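PDB 2CQZ: 5'-deoxynucleotidase from Pyrococcus horikoshii, which probably hydrolyses 2'-deoxyribonucleoside 5'-phosphates to the deoxynucleoside and phosphate, using a divalent metal ion held in an HD-domain site. Local coordinates for residues K62-A67 with E119-V123; D147-I153 with V172-K176. One frame throughout, in Å; residues are numbered along the deposited sequence.

Contact 1: K62-A67 with E119-V123; sequences KALKMA and EAQLV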
ATOM      1  N   LYS A  62       2.458 -36.826  -1.054  1.00 32.34           N
ATOM      2  CA  LYS A  62       1.462 -36.491  -0.045  1.00 31.75           C
ATOM      3  C   LYS A  62       1.833 -35.244   0.738  1.00 32.30           C
ATOM      4  O   LYS A  62       0.983 -34.397   1.012  1.00 32.37           O
ATOM      5  CB  LYS A  62       1.251 -37.628   0.944  1.00 29.98           C
ATOM      6  CG  LYS A  62       0.023 -37.377   1.799  1.00 32.56           C
ATOM      7  CD  LYS A  62       0.057 -38.137   3.095  1.00 40.31           C
ATOM      8  CE  LYS A  62      -0.040 -39.636   2.900  1.00 41.36           C
ATOM      9  NZ  LYS A  62       0.049 -40.286   4.244  1.00 44.77           N
ATOM     10  N   ALA A  63       3.102 -35.126   1.108  1.00 32.48           N
ATOM     11  CA  ALA A  63       3.550 -33.959   1.862  1.00 32.86           C
ATOM     12  C   ALA A  63       3.331 -32.660   1.083  1.00 33.87           C
ATOM     13  O   ALA A  63       2.822 -31.675   1.634  1.00 34.40           O
ATOM     14  CB  ALA A  63       5.021 -34.101   2.224  1.00 30.91           C
ATOM     15  N   LEU A  64       3.717 -32.654  -0.194  1.00 34.64           N
ATOM     16  CA  LEU A  64       3.561 -31.460  -1.009  1.00 34.01           C
ATOM     17  C   LEU A  64       2.099 -31.081  -1.195  1.00 34.71           C
ATOM     18  O   LEU A  64       1.759 -29.901  -1.160  1.00 36.77           O
ATOM     19  CB  LEU A  64       4.256 -31.638  -2.362  1.00 33.16           C
ATOM     20  CG  LEU A  64       5.790 -31.684  -2.304  1.00 32.74           C
ATOM     21  CD1 LEU A  64       6.345 -31.825  -3.709  1.00 31.94           C
ATOM     22  CD2 LEU A  64       6.342 -30.416  -1.643  1.00 28.10           C
ATOM     23  N   LYS A  65       1.225 -32.066  -1.382  1.00 34.58           N
ATOM     24  CA  LYS A  65      -0.196 -31.761  -1.532  1.00 34.29           C
ATOM     25  C   LYS A  65      -0.712 -31.230  -0.210  1.00 33.31           C
ATOM     26  O   LYS A  65      -1.469 -30.262  -0.166  1.00 32.69           O
ATOM     27  CB  LYS A  65      -1.002 -33.002  -1.916  1.00 34.14           C
ATOM     28  CG  LYS A  65      -0.785 -33.500  -3.332  1.00 36.29           C
ATOM     29  CD  LYS A  65      -1.664 -34.714  -3.583  1.00 41.81           C
ATOM     30  CE  LYS A  65      -1.414 -35.311  -4.953  1.00 44.60           C
ATOM     31  NZ  LYS A  65      -2.373 -36.412  -5.247  1.00 50.65           N
ATOM     32  N   MET A  66      -0.289 -31.868   0.873  1.00 33.43           N
ATOM     33  CA  MET A  66      -0.714 -31.476   2.214  1.00 34.41           C
ATOM     34  C   MET A  66      -0.261 -30.052   2.538  1.00 35.35           C
ATOM     35  O   MET A  66      -0.963 -29.302   3.213  1.00 36.32           O
ATOM     36  CB  MET A  66      -0.151 -32.465   3.231  1.00 34.96           C
ATOM     37  CG  MET A  66      -0.775 -32.400   4.605  1.00 36.36           C
ATOM     38  SD  MET A  66      -0.071 -33.681   5.681  1.00 42.68           S
ATOM     39  CE  MET A  66      -0.972 -35.162   5.103  1.00 35.94           C
ATOM     40  N   ALA A  67       0.917 -29.673   2.054  1.00 35.82           N
ATOM     41  CA  ALA A  67       1.411 -28.324   2.303  1.00 36.47           C
ATOM     42  C   ALA A  67       0.591 -27.309   1.497  1.00 36.10           C
ATOM     43  O   ALA A  67       0.263 -26.234   1.987  1.00 35.95           O
ATOM     44  CB  ALA A  67       2.901 -28.225   1.931  1.00 36.10           C
ATOM     45  N   GLU A 119       4.615 -37.243   7.170  1.00 33.86           N
ATOM     46  CA  GLU A 119       4.243 -36.165   6.274  1.00 34.17           C
ATOM     47  C   GLU A 119       3.535 -35.050   7.025  1.00 34.33           C
ATOM     48  O   GLU A 119       3.871 -33.869   6.857  1.00 34.35           O
ATOM     49  CB  GLU A 119       3.335 -36.679   5.155  1.00 34.35           C
ATOM     50  CG  GLU A 119       3.962 -37.737   4.254  1.00 35.79           C
ATOM     51  CD  GLU A 119       4.246 -39.030   4.992  1.00 38.90           C
ATOM     52  OE1 GLU A 119       3.432 -39.405   5.867  1.00 39.56           O
ATOM     53  OE2 GLU A 119       5.270 -39.676   4.691  1.00 39.26           O
ATOM     54  N   ALA A 120       2.555 -35.422   7.851  1.00 33.34           N
ATOM     55  CA  ALA A 120       1.778 -34.447   8.621  1.00 32.59           C
ATOM     56  C   ALA A 120       2.645 -33.604   9.537  1.00 31.98           C
ATOM     57  O   ALA A 120       2.387 -32.414   9.725  1.00 33.05           O
ATOM     58  CB  ALA A 120       0.699 -35.150   9.441  1.00 31.69           C
ATOM     59  N   GLN A 121       3.672 -34.216  10.114  1.00 31.09           N
ATOM     60  CA  GLN A 121       4.560 -33.485  11.012  1.00 31.00           C
ATOM     61  C   GLN A 121       5.492 -32.588  10.227  1.00 30.49           C
ATOM     62  O   GLN A 121       5.797 -31.478  10.658  1.00 31.11           O
ATOM     63  CB  GLN A 121       5.356 -34.457  11.881  1.00 31.45           C
ATOM     64  CG  GLN A 121       4.653 -34.785  13.192  1.00 33.28           C
ATOM     65  CD  GLN A 121       5.326 -35.903  13.965  1.00 33.30           C
ATOM     66  OE1 GLN A 121       6.553 -36.068  13.926  1.00 34.24           O
ATOM     67  NE2 GLN A 121       4.524 -36.670  14.695  1.00 34.69           N
ATOM     68  N   LEU A 122       5.929 -33.073   9.070  1.00 29.75           N
ATOM     69  CA  LEU A 122       6.805 -32.315   8.190  1.00 29.53           C
ATOM     70  C   LEU A 122       6.137 -30.999   7.773  1.00 30.09           C
ATOM     71  O   LEU A 122       6.744 -29.923   7.832  1.00 30.33           O
ATOM     72  CB  LEU A 122       7.111 -33.136   6.940  1.00 30.71           C
ATOM     73  CG  LEU A 122       7.882 -32.410   5.835  1.00 31.16           C
ATOM     74  CD1 LEU A 122       9.231 -31.980   6.376  1.00 32.31           C
ATOM     75  CD2 LEU A 122       8.053 -33.323   4.624  1.00 32.84           C
ATOM     76  N   VAL A 123       4.885 -31.085   7.341  1.00 30.02           N
ATOM     77  CA  VAL A 123       4.179 -29.890   6.912  1.00 30.44           C
ATOM     78  C   VAL A 123       3.996 -28.949   8.088  1.00 30.42           C
ATOM     79  O   VAL A 123       4.114 -27.732   7.942  1.00 30.11           O
ATOM     80  CB  VAL A 123       2.787 -30.228   6.314  1.00 30.16           C
ATOM     81  CG1 VAL A 123       2.078 -28.949   5.902  1.00 30.72           C
ATOM     82  CG2 VAL A 123       2.945 -31.167   5.116  1.00 29.63           C
TER

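Contact 2: D147-I153 with V172-K176; sequences DEFWEAI and VGRLK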
ATOM      1  N   ASP A 147       8.230 -11.122  19.310  1.00 41.64           N
ATOM      2  CA  ASP A 147       8.971 -12.005  20.200  1.00 45.10           C
ATOM      3  C   ASP A 147       8.347 -13.388  20.391  1.00 45.23           C
ATOM      4  O   ASP A 147       9.018 -14.405  20.226  1.00 45.50           O
ATOM      5  CB  ASP A 147       9.132 -11.323  21.556  1.00 47.99           C
ATOM      6  CG  ASP A 147      10.453 -11.654  22.219  1.00 55.41           C
ATOM      7  OD1 ASP A 147      11.506 -11.324  21.629  1.00 63.34           O
ATOM      8  OD2 ASP A 147      10.438 -12.242  23.325  1.00 63.18           O
ATOM      9  N   GLU A 148       7.066 -13.422  20.739  1.00 45.51           N
ATOM     10  CA  GLU A 148       6.361 -14.677  20.963  1.00 45.45           C
ATOM     11  C   GLU A 148       6.548 -15.699  19.855  1.00 44.36           C
ATOM     12  O   GLU A 148       6.798 -16.873  20.119  1.00 45.64           O
ATOM     13  CB  GLU A 148       4.870 -14.412  21.163  1.00 46.43           C
ATOM     14  CG  GLU A 148       4.230 -13.563  20.085  1.00 51.08           C
ATOM     15  CD  GLU A 148       2.742 -13.373  20.313  1.00 58.88           C
ATOM     16  OE1 GLU A 148       1.990 -14.366  20.203  1.00 62.39           O
ATOM     17  OE2 GLU A 148       2.325 -12.232  20.610  1.00 59.89           O
ATOM     18  N   PHE A 149       6.428 -15.256  18.612  1.00 43.57           N
ATOM     19  CA  PHE A 149       6.574 -16.142  17.464  1.00 41.47           C
ATOM     20  C   PHE A 149       7.792 -17.071  17.518  1.00 40.09           C
ATOM     21  O   PHE A 149       7.800 -18.127  16.885  1.00 39.35           O
ATOM     22  CB  PHE A 149       6.607 -15.305  16.189  1.00 40.56           C
ATOM     23  CG  PHE A 149       5.323 -14.582  15.915  1.00 41.53           C
ATOM     24  CD1 PHE A 149       4.237 -15.261  15.371  1.00 44.26           C
ATOM     25  CD2 PHE A 149       5.189 -13.229  16.207  1.00 39.03           C
ATOM     26  CE1 PHE A 149       3.037 -14.607  15.117  1.00 45.47           C
ATOM     27  CE2 PHE A 149       3.990 -12.563  15.957  1.00 42.84           C
ATOM     28  CZ  PHE A 149       2.910 -13.257  15.410  1.00 45.65           C
ATOM     29  N   TRP A 150       8.822 -16.700  18.272  1.00 39.59           N
ATOM     30  CA  TRP A 150      10.001 -17.557  18.354  1.00 38.98           C
ATOM     31  C   TRP A 150       9.828 -18.802  19.223  1.00 38.74           C
ATOM     32  O   TRP A 150      10.633 -19.737  19.126  1.00 38.23           O
ATOM     33  CB  TRP A 150      11.214 -16.759  18.818  1.00 38.54           C
ATOM     34  CG  TRP A 150      11.703 -15.823  17.758  1.00 41.67           C
ATOM     35  CD1 TRP A 150      11.219 -14.571  17.469  1.00 40.51           C
ATOM     36  CD2 TRP A 150      12.738 -16.085  16.799  1.00 40.44           C
ATOM     37  NE1 TRP A 150      11.895 -14.040  16.393  1.00 41.97           N
ATOM     38  CE2 TRP A 150      12.832 -14.946  15.964  1.00 42.22           C
ATOM     39  CE3 TRP A 150      13.598 -17.168  16.568  1.00 38.76           C
ATOM     40  CZ2 TRP A 150      13.748 -14.866  14.907  1.00 38.58           C
ATOM     41  CZ3 TRP A 150      14.512 -17.087  15.517  1.00 39.40           C
ATOM     42  CH2 TRP A 150      14.579 -15.941  14.702  1.00 38.01           C
ATOM     43  N   GLU A 151       8.784 -18.838  20.055  1.00 38.53           N
ATOM     44  CA  GLU A 151       8.574 -20.016  20.889  1.00 41.28           C
ATOM     45  C   GLU A 151       7.955 -21.178  20.111  1.00 40.19           C
ATOM     46  O   GLU A 151       7.560 -22.194  20.690  1.00 40.60           O
ATOM     47  CB  GLU A 151       7.740 -19.682  22.137  1.00 42.36           C
ATOM     48  CG  GLU A 151       6.418 -18.999  21.900  1.00 46.66           C
ATOM     49  CD  GLU A 151       5.864 -18.379  23.178  1.00 51.46           C
ATOM     50  OE1 GLU A 151       6.576 -17.551  23.792  1.00 48.61           O
ATOM     51  OE2 GLU A 151       4.722 -18.719  23.563  1.00 53.39           O
ATOM     52  N   ALA A 152       7.900 -21.022  18.790  1.00 39.56           N
ATOM     53  CA  ALA A 152       7.366 -22.051  17.910  1.00 38.66           C
ATOM     54  C   ALA A 152       8.464 -23.084  17.656  1.00 38.74           C
ATOM     55  O   ALA A 152       8.194 -24.190  17.183  1.00 38.18           O
ATOM     56  CB  ALA A 152       6.894 -21.435  16.598  1.00 38.64           C
ATOM     57  N   ILE A 153       9.709 -22.716  17.962  1.00 38.79           N
ATOM     58  CA  ILE A 153      10.829 -23.641  17.805  1.00 40.56           C
ATOM     59  C   ILE A 153      10.636 -24.744  18.848  1.00 41.68           C
ATOM     60  O   ILE A 153      10.979 -25.906  18.610  1.00 41.64           O
ATOM     61  CB  ILE A 153      12.200 -22.970  18.077  1.00 40.87           C
ATOM     62  CG1 ILE A 153      12.506 -21.917  17.014  1.00 41.39           C
ATOM     63  CG2 ILE A 153      13.297 -24.016  18.081  1.00 42.44           C
ATOM     64  CD1 ILE A 153      13.861 -21.231  17.204  1.00 38.69           C
ATOM     65  N   VAL A 172      18.221 -21.946  13.086  1.00 43.93           N
ATOM     66  CA  VAL A 172      17.073 -21.048  13.105  1.00 43.41           C
ATOM     67  C   VAL A 172      17.026 -20.254  14.392  1.00 43.84           C
ATOM     68  O   VAL A 172      16.871 -19.034  14.369  1.00 44.01           O
ATOM     69  CB  VAL A 172      15.749 -21.818  12.977  1.00 42.95           C
ATOM     70  CG1 VAL A 172      14.581 -20.864  13.105  1.00 41.62           C
ATOM     71  CG2 VAL A 172      15.692 -22.527  11.651  1.00 44.90           C
ATOM     72  N   GLY A 173      17.143 -20.956  15.515  1.00 45.17           N
ATOM     73  CA  GLY A 173      17.106 -20.300  16.810  1.00 46.02           C
ATOM     74  C   GLY A 173      18.278 -19.357  16.969  1.00 46.45           C
ATOM     75  O   GLY A 173      18.232 -18.402  17.738  1.00 46.30           O
ATOM     76  N   ARG A 174      19.333 -19.631  16.219  1.00 47.84           N
ATOM     77  CA  ARG A 174      20.548 -18.832  16.241  1.00 49.90           C
ATOM     78  C   ARG A 174      20.336 -17.462  15.570  1.00 50.93           C
ATOM     79  O   ARG A 174      21.090 -16.514  15.804  1.00 51.00           O
ATOM     80  CB  ARG A 174      21.638 -19.624  15.524  1.00 49.70           C
ATOM     81  CG  ARG A 174      23.043 -19.097  15.632  1.00 52.48           C
ATOM     82  CD  ARG A 174      23.991 -20.133  15.043  1.00 55.64           C
ATOM     83  NE  ARG A 174      23.866 -21.408  15.748  1.00 60.18           N
ATOM     84  CZ  ARG A 174      24.029 -22.603  15.179  1.00 63.17           C
ATOM     85  NH1 ARG A 174      24.324 -22.697  13.885  1.00 63.29           N
ATOM     86  NH2 ARG A 174      23.894 -23.707  15.907  1.00 63.04           N
ATOM     87  N   LEU A 175      19.299 -17.364  14.744  1.00 52.69           N
ATOM     88  CA  LEU A 175      18.986 -16.127  14.039  1.00 53.97           C
ATOM     89  C   LEU A 175      18.375 -15.066  14.945  1.00 56.21           C
ATOM     90  O   LEU A 175      18.407 -13.881  14.619  1.00 55.77           O
ATOM     91  CB  LEU A 175      18.016 -16.406  12.891  1.00 53.07           C
ATOM     92  CG  LEU A 175      18.531 -17.104  11.634  1.00 50.64           C
ATOM     93  CD1 LEU A 175      17.349 -17.491  10.768  1.00 51.69           C
ATOM     94  CD2 LEU A 175      19.465 -16.180  10.870  1.00 50.65           C
ATOM     95  N   LYS A 176      17.811 -15.489  16.072  1.00 59.52           N
ATOM     96  CA  LYS A 176      17.180 -14.556  17.001  1.00 62.68           C
ATOM     97  C   LYS A 176      18.219 -13.683  17.693  1.00 63.97           C
ATOM     98  O   LYS A 176      19.419 -14.023  17.604  1.00 65.34           O
ATOM     99  CB  LYS A 176      16.369 -15.321  18.048  1.00 63.00           C
ATOM    100  CG  LYS A 176      15.516 -14.438  18.946  1.00 66.48           C
ATOM    101  CD  LYS A 176      14.640 -15.272  19.867  1.00 71.50           C
ATOM    102  CE  LYS A 176      13.729 -14.392  20.709  1.00 76.29           C
ATOM    103  NZ  LYS A 176      12.799 -15.189  21.558  1.00 80.11           N
TER

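Contact 1: K62-A67 with E119-V123
Val123 reaches from its helix into the angle between Ala63, Met66 and Ala67 on the facing one, and its two methyls split the work. CG1, anti to the backbone N (chi1 179°), rests 3.7 Å from Ala67 CA and also nears the methyl of that alanine. CG2 points toward the N-terminal end of its helix, where it meets Met66 CB at 3.9 Å and lies 3.5 Å from Ala63 O, a carbonyl already taken by Ala67 N in the helical ladder. Ala63 and Ala67, one turn apart, keep this side of helix 60-69 low, and the short segments approach to 9.0 Å between axes, crossing at -46°. Leu122 adds one methyl from the flank: its CD2 sits 3.9 Å from Ala63 CB, and Thr44 of helix 33-53 packs on both residues. On the other flank the Met66 chain runs out extended as far as SD, which lies against the backbone of the opposite helix, 3.6 Å from Ala120 CA.

Farther out the chemistry becomes polar. The Lys62 chain crosses that of Glu119 at about a right angle, its CD over the glutamate CB and CG, and Lys62 NZ ends 3.9 Å from Glu119 OE1, a long salt bridge. Both ends have stronger partners elsewhere: Lys62 NZ pairs with Glu111 of helix 106-114, and Glu119 OE2 accepts from the backbone N of Asp59.

This is close helix-on-helix packing in the core of an HD domain. Helix 118-140 carries the nickel ligand Asp127, and His70 and Asp71 follow directly after helix 60-69; the side chain of Val123 lies about 7 Å from the nickel ion and touches the residues of the H...HD...D site, as a second-shell residue.

Contact 2: D147-I153 with V172-K176
Lys176 lies lengthwise over one face of the Trp150 indole, the two side chains running in opposite directions. Its CB sits above the six-membered ring, 3.6 Å from the centroid and 13° off the normal, a CH-pi contact. CG passes over the ring fusion near CD2 and CE2; CD reaches the five-membered ring, 3.7 Å from Trp150 CG. An extended chain beyond CG brings CE to 3.9 Å from Asp147 OD1, while NZ stops 3.5 Å from Trp150 CB. The ammonium and Asp147 OD1 remain 4.1 Å apart, opposite charges beyond salt-bridge range. At the indole edge, Val172 O lies in the ring plane, 3.3 Å from Trp150 CZ3. Leu175 CB touches Trp150 CH2. Beside the ring, Ile153 CD1 lies 3.4 Å from Gly173 CA. An alanine in place of Trp150 would probably leave the aliphatic chain of Lys176 without its platform and Glu139, which accepts from the indole NE1, without that bond. The 3-10 turn before helix 152-157 is thus joined to the C-terminal end of helix 166-173, with Ile132 and Leu133 of helix 118-140 packing on Trp150 and Leu175, respectively.

In the fold
Helix 118-140 ties the two places together: contact 1 joins its first turns to helix 60-69, while contact 2 packs against residues farther along it. Their centres are 22 Å apart and the nearest atoms about 10 Å, without touching. Contact 1 is buried, pairs two regular helices mostly through apolar side chains, with one long salt bridge at the edge, and stands near the nickel ion. Contact 2 lies farther from the centre of the chain and is only partly buried; it centres on the Trp150 ring and the lysine laid over it. On helix 60-69, Leu64 and Lys65, outside contact 1, meet the second subunit; in contact 2 Val172 and Leu175 pack on its Ile5.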